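Local coordinates for protein paenibacillus xanthan lyase (Paenibacillus, PDB 6F2P) that acts as a lyase that cleaves the bacterial polysaccharide xanthan, at residues I725-T730 with V747-T752. Sequence-based numbering, arbitrary orientation.
Sequences IQYYPT and VKFSLT
Tyr727 and Phe749 both carry CG anti to their own carbonyl carbon and beside the backbone N (chi1 -61° for Tyr727), and from there the ring edges meet at the end of a beta-sandwich. Phe749 points across from strand 744-750 of one antiparallel sheet; Tyr727 comes from the loop after strand 722-726, an outermost strand of the other. That the join is made by side chains follows from the backbone spacing: the CA atoms of Tyr727 and Phe749 lie 8.0 Å apart, and no hydrogen bond crosses. The ring planes stand at 75°, yet this is no T-shaped stack, because Tyr727 CE1 lies in the Phe749 ring plane at its edge and Phe749 CD1 likewise at the Tyr727 edge. CD1 of Tyr727 touches CE1 of Phe749 at 3.6 Å. Leu715 and Pro759 also touch Tyr727, while Ile691 and Met731 touch Phe749. With an alanine in place of Tyr727, the CD1-CE1 edge of Phe749 is likely to lose its aromatic neighbour, and a gap beside Leu715 to open. Strand 722-726 ends in a classic beta bulge, where Ile725 and Gln726 share one partner, Lys732, just before a turn with a cis peptide bond preceding Pro729. Across that turn, Gln726 NE2 donates a nearly straight hydrogen bond (170°) to a lone pair of Thr730 O at 2.7 Å.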
ATOM      1  N   ILE A 725       7.039  -5.914 -24.105  1.00 18.85           N
ATOM      2  CA  ILE A 725       6.268  -6.130 -25.325  1.00 22.14           C
ATOM      3  C   ILE A 725       6.960  -5.541 -26.547  1.00 22.40           C
ATOM      4  O   ILE A 725       6.892  -6.107 -27.641  1.00 24.58           O
ATOM      5  CB  ILE A 725       4.846  -5.569 -25.182  1.00 20.27           C
ATOM      6  CG1 ILE A 725       4.132  -6.287 -24.039  1.00 14.76           C
ATOM      7  CG2 ILE A 725       4.061  -5.715 -26.482  1.00 15.59           C
ATOM      8  CD1 ILE A 725       2.687  -5.903 -23.909  1.00 24.08           C
ATOM      9  N   GLN A 726       7.653  -4.423 -26.354  1.00 20.75           N
ATOM     10  CA  GLN A 726       8.364  -3.791 -27.451  1.00 20.25           C
ATOM     11  C   GLN A 726       9.453  -2.848 -26.965  1.00 21.16           C
ATOM     12  O   GLN A 726       9.323  -2.247 -25.911  1.00 27.61           O
ATOM     13  CB  GLN A 726       7.378  -3.019 -28.318  1.00 20.68           C
ATOM     14  CG  GLN A 726       7.980  -2.470 -29.586  1.00 22.61           C
ATOM     15  CD  GLN A 726       6.978  -1.686 -30.379  1.00 25.60           C
ATOM     16  OE1 GLN A 726       6.328  -2.217 -31.280  1.00 30.31           O
ATOM     17  NE2 GLN A 726       6.825  -0.415 -30.035  1.00 25.51           N
ATOM     18  N   TYR A 727      10.523  -2.719 -27.747  1.00 27.59           N
ATOM     19  CA  TYR A 727      11.591  -1.763 -27.469  1.00 24.10           C
ATOM     20  C   TYR A 727      11.501  -0.522 -28.355  1.00 24.51           C
ATOM     21  O   TYR A 727      11.626   0.604 -27.878  1.00 22.36           O
ATOM     22  CB  TYR A 727      12.951  -2.418 -27.687  1.00 24.42           C
ATOM     23  CG  TYR A 727      13.193  -3.598 -26.792  1.00 30.43           C
ATOM     24  CD1 TYR A 727      13.171  -3.457 -25.409  1.00 28.86           C
ATOM     25  CD2 TYR A 727      13.451  -4.852 -27.322  1.00 23.72           C
ATOM     26  CE1 TYR A 727      13.399  -4.535 -24.579  1.00 28.12           C
ATOM     27  CE2 TYR A 727      13.678  -5.938 -26.503  1.00 26.96           C
ATOM     28  CZ  TYR A 727      13.649  -5.776 -25.131  1.00 34.86           C
ATOM     29  OH  TYR A 727      13.867  -6.857 -24.308  1.00 39.59           O
ATOM     30  N   TYR A 728      11.303  -0.736 -29.652  1.00 24.76           N
ATOM     31  CA  TYR A 728      11.256   0.364 -30.606  1.00 23.07           C
ATOM     32  C   TYR A 728      10.120   0.155 -31.609  1.00 20.90           C
ATOM     33  O   TYR A 728       9.735  -0.977 -31.879  1.00 27.95           O
ATOM     34  CB  TYR A 728      12.611   0.517 -31.308  1.00 27.87           C
ATOM     35  CG  TYR A 728      13.197  -0.776 -31.853  1.00 37.66           C
ATOM     36  CD1 TYR A 728      12.738  -1.326 -33.051  1.00 32.22           C
ATOM     37  CD2 TYR A 728      14.221  -1.438 -31.181  1.00 36.50           C
ATOM     38  CE1 TYR A 728      13.272  -2.503 -33.552  1.00 30.68           C
ATOM     39  CE2 TYR A 728      14.765  -2.619 -31.680  1.00 31.70           C
ATOM     40  CZ  TYR A 728      14.285  -3.142 -32.863  1.00 35.99           C
ATOM     41  OH  TYR A 728      14.819  -4.308 -33.360  1.00 37.78           O
ATOM     42  N   PRO A 729       9.554   1.243 -32.148  1.00 19.53           N
ATOM     43  CA  PRO A 729       9.910   2.654 -31.953  1.00 23.33           C
ATOM     44  C   PRO A 729       9.489   3.211 -30.586  1.00 23.83           C
ATOM     45  O   PRO A 729       9.933   4.299 -30.215  1.00 25.09           O
ATOM     46  CB  PRO A 729       9.135   3.357 -33.066  1.00 14.47           C
ATOM     47  CG  PRO A 729       7.907   2.525 -33.213  1.00 21.48           C
ATOM     48  CD  PRO A 729       8.355   1.095 -32.996  1.00 16.07           C
ATOM     49  N   THR A 730       8.642   2.491 -29.854  1.00 18.82           N
ATOM     50  CA  THR A 730       8.274   2.909 -28.499  1.00 22.89           C
ATOM     51  C   THR A 730       8.326   1.756 -27.499  1.00 23.22           C
ATOM     52  O   THR A 730       8.073   0.599 -27.857  1.00 24.30           O
ATOM     53  CB  THR A 730       6.872   3.557 -28.454  1.00 23.13           C
ATOM     54  OG1 THR A 730       5.899   2.656 -28.996  1.00 20.40           O
ATOM     55  CG2 THR A 730       6.849   4.837 -29.253  1.00 26.94           C
ATOM     56  N   VAL A 747      11.121  -1.743 -14.275  1.00 21.91           N
ATOM     57  CA  VAL A 747      11.794  -2.184 -15.484  1.00 14.48           C
ATOM     58  C   VAL A 747      12.721  -1.066 -15.961  1.00 20.31           C
ATOM     59  O   VAL A 747      12.363   0.107 -15.916  1.00 22.49           O
ATOM     60  CB  VAL A 747      10.786  -2.585 -16.592  1.00 21.27           C
ATOM     61  CG1 VAL A 747       9.912  -1.406 -17.003  1.00 16.09           C
ATOM     62  CG2 VAL A 747      11.513  -3.154 -17.810  1.00 24.70           C
ATOM     63  N   LYS A 748      13.926  -1.426 -16.389  1.00 24.10           N
ATOM     64  CA  LYS A 748      14.885  -0.439 -16.871  1.00 21.68           C
ATOM     65  C   LYS A 748      15.347  -0.784 -18.285  1.00 25.64           C
ATOM     66  O   LYS A 748      15.943  -1.840 -18.533  1.00 24.77           O
ATOM     67  CB  LYS A 748      16.078  -0.304 -15.914  1.00 22.75           C
ATOM     68  CG  LYS A 748      17.137   0.690 -16.393  1.00 26.23           C
ATOM     69  CD  LYS A 748      17.934   1.291 -15.239  1.00 31.04           C
ATOM     70  CE  LYS A 748      18.630   0.222 -14.410  1.00 49.67           C
ATOM     71  NZ  LYS A 748      19.579   0.785 -13.401  1.00 39.84           N
ATOM     72  N   PHE A 749      15.052   0.117 -19.214  1.00 24.06           N
ATOM     73  CA  PHE A 749      15.377  -0.078 -20.612  1.00 17.31           C
ATOM     74  C   PHE A 749      16.694   0.599 -20.977  1.00 23.97           C
ATOM     75  O   PHE A 749      17.076   1.600 -20.373  1.00 25.90           O
ATOM     76  CB  PHE A 749      14.260   0.499 -21.468  1.00 15.09           C
ATOM     77  CG  PHE A 749      13.008  -0.324 -21.468  1.00 18.95           C
ATOM     78  CD1 PHE A 749      12.871  -1.401 -22.332  1.00 17.10           C
ATOM     79  CD2 PHE A 749      11.958  -0.016 -20.615  1.00 21.22           C
ATOM     80  CE1 PHE A 749      11.705  -2.161 -22.345  1.00 19.76           C
ATOM     81  CE2 PHE A 749      10.789  -0.772 -20.620  1.00 17.64           C
ATOM     82  CZ  PHE A 749      10.662  -1.846 -21.486  1.00 18.54           C
ATOM     83  N   SER A 750      17.388   0.056 -21.972  1.00 20.16           N
ATOM     84  CA  SER A 750      18.579   0.708 -22.496  1.00 18.33           C
ATOM     85  C   SER A 750      18.190   1.674 -23.614  1.00 19.36           C
ATOM     86  O   SER A 750      17.269   1.406 -24.383  1.00 21.16           O
ATOM     87  CB  SER A 750      19.576  -0.329 -23.007  1.00 26.84           C
ATOM     88  OG  SER A 750      19.014  -1.113 -24.047  1.00 31.55           O
ATOM     89  N   LEU A 751      18.886   2.800 -23.708  1.00 21.92           N
ATOM     90  CA  LEU A 751      18.582   3.780 -24.747  1.00 28.28           C
ATOM     91  C   LEU A 751      19.696   3.895 -25.784  1.00 29.49           C
ATOM     92  O   LEU A 751      19.520   4.525 -26.826  1.00 25.83           O
ATOM     93  CB  LEU A 751      18.319   5.151 -24.128  1.00 25.79           C
ATOM     94  CG  LEU A 751      17.080   5.293 -23.246  1.00 26.66           C
ATOM     95  CD1 LEU A 751      16.911   6.742 -22.805  1.00 31.51           C
ATOM     96  CD2 LEU A 751      15.843   4.805 -23.979  1.00 21.42           C
ATOM     97  N   THR A 752      20.843   3.293 -25.486  1.00 31.70           N
ATOM     98  CA  THR A 752      21.988   3.344 -26.388  1.00 30.76           C
ATOM     99  C   THR A 752      22.503   1.952 -26.746  1.00 36.68           C
ATOM    100  O   THR A 752      21.991   0.931 -26.267  1.00 32.09           O
ATOM    101  CB  THR A 752      23.157   4.144 -25.783  1.00 32.42           C
ATOM    102  OG1 THR A 752      23.575   3.527 -24.556  1.00 29.75           O
ATOM    103  CG2 THR A 752      22.752   5.597 -25.534  1.00 19.37           C
TER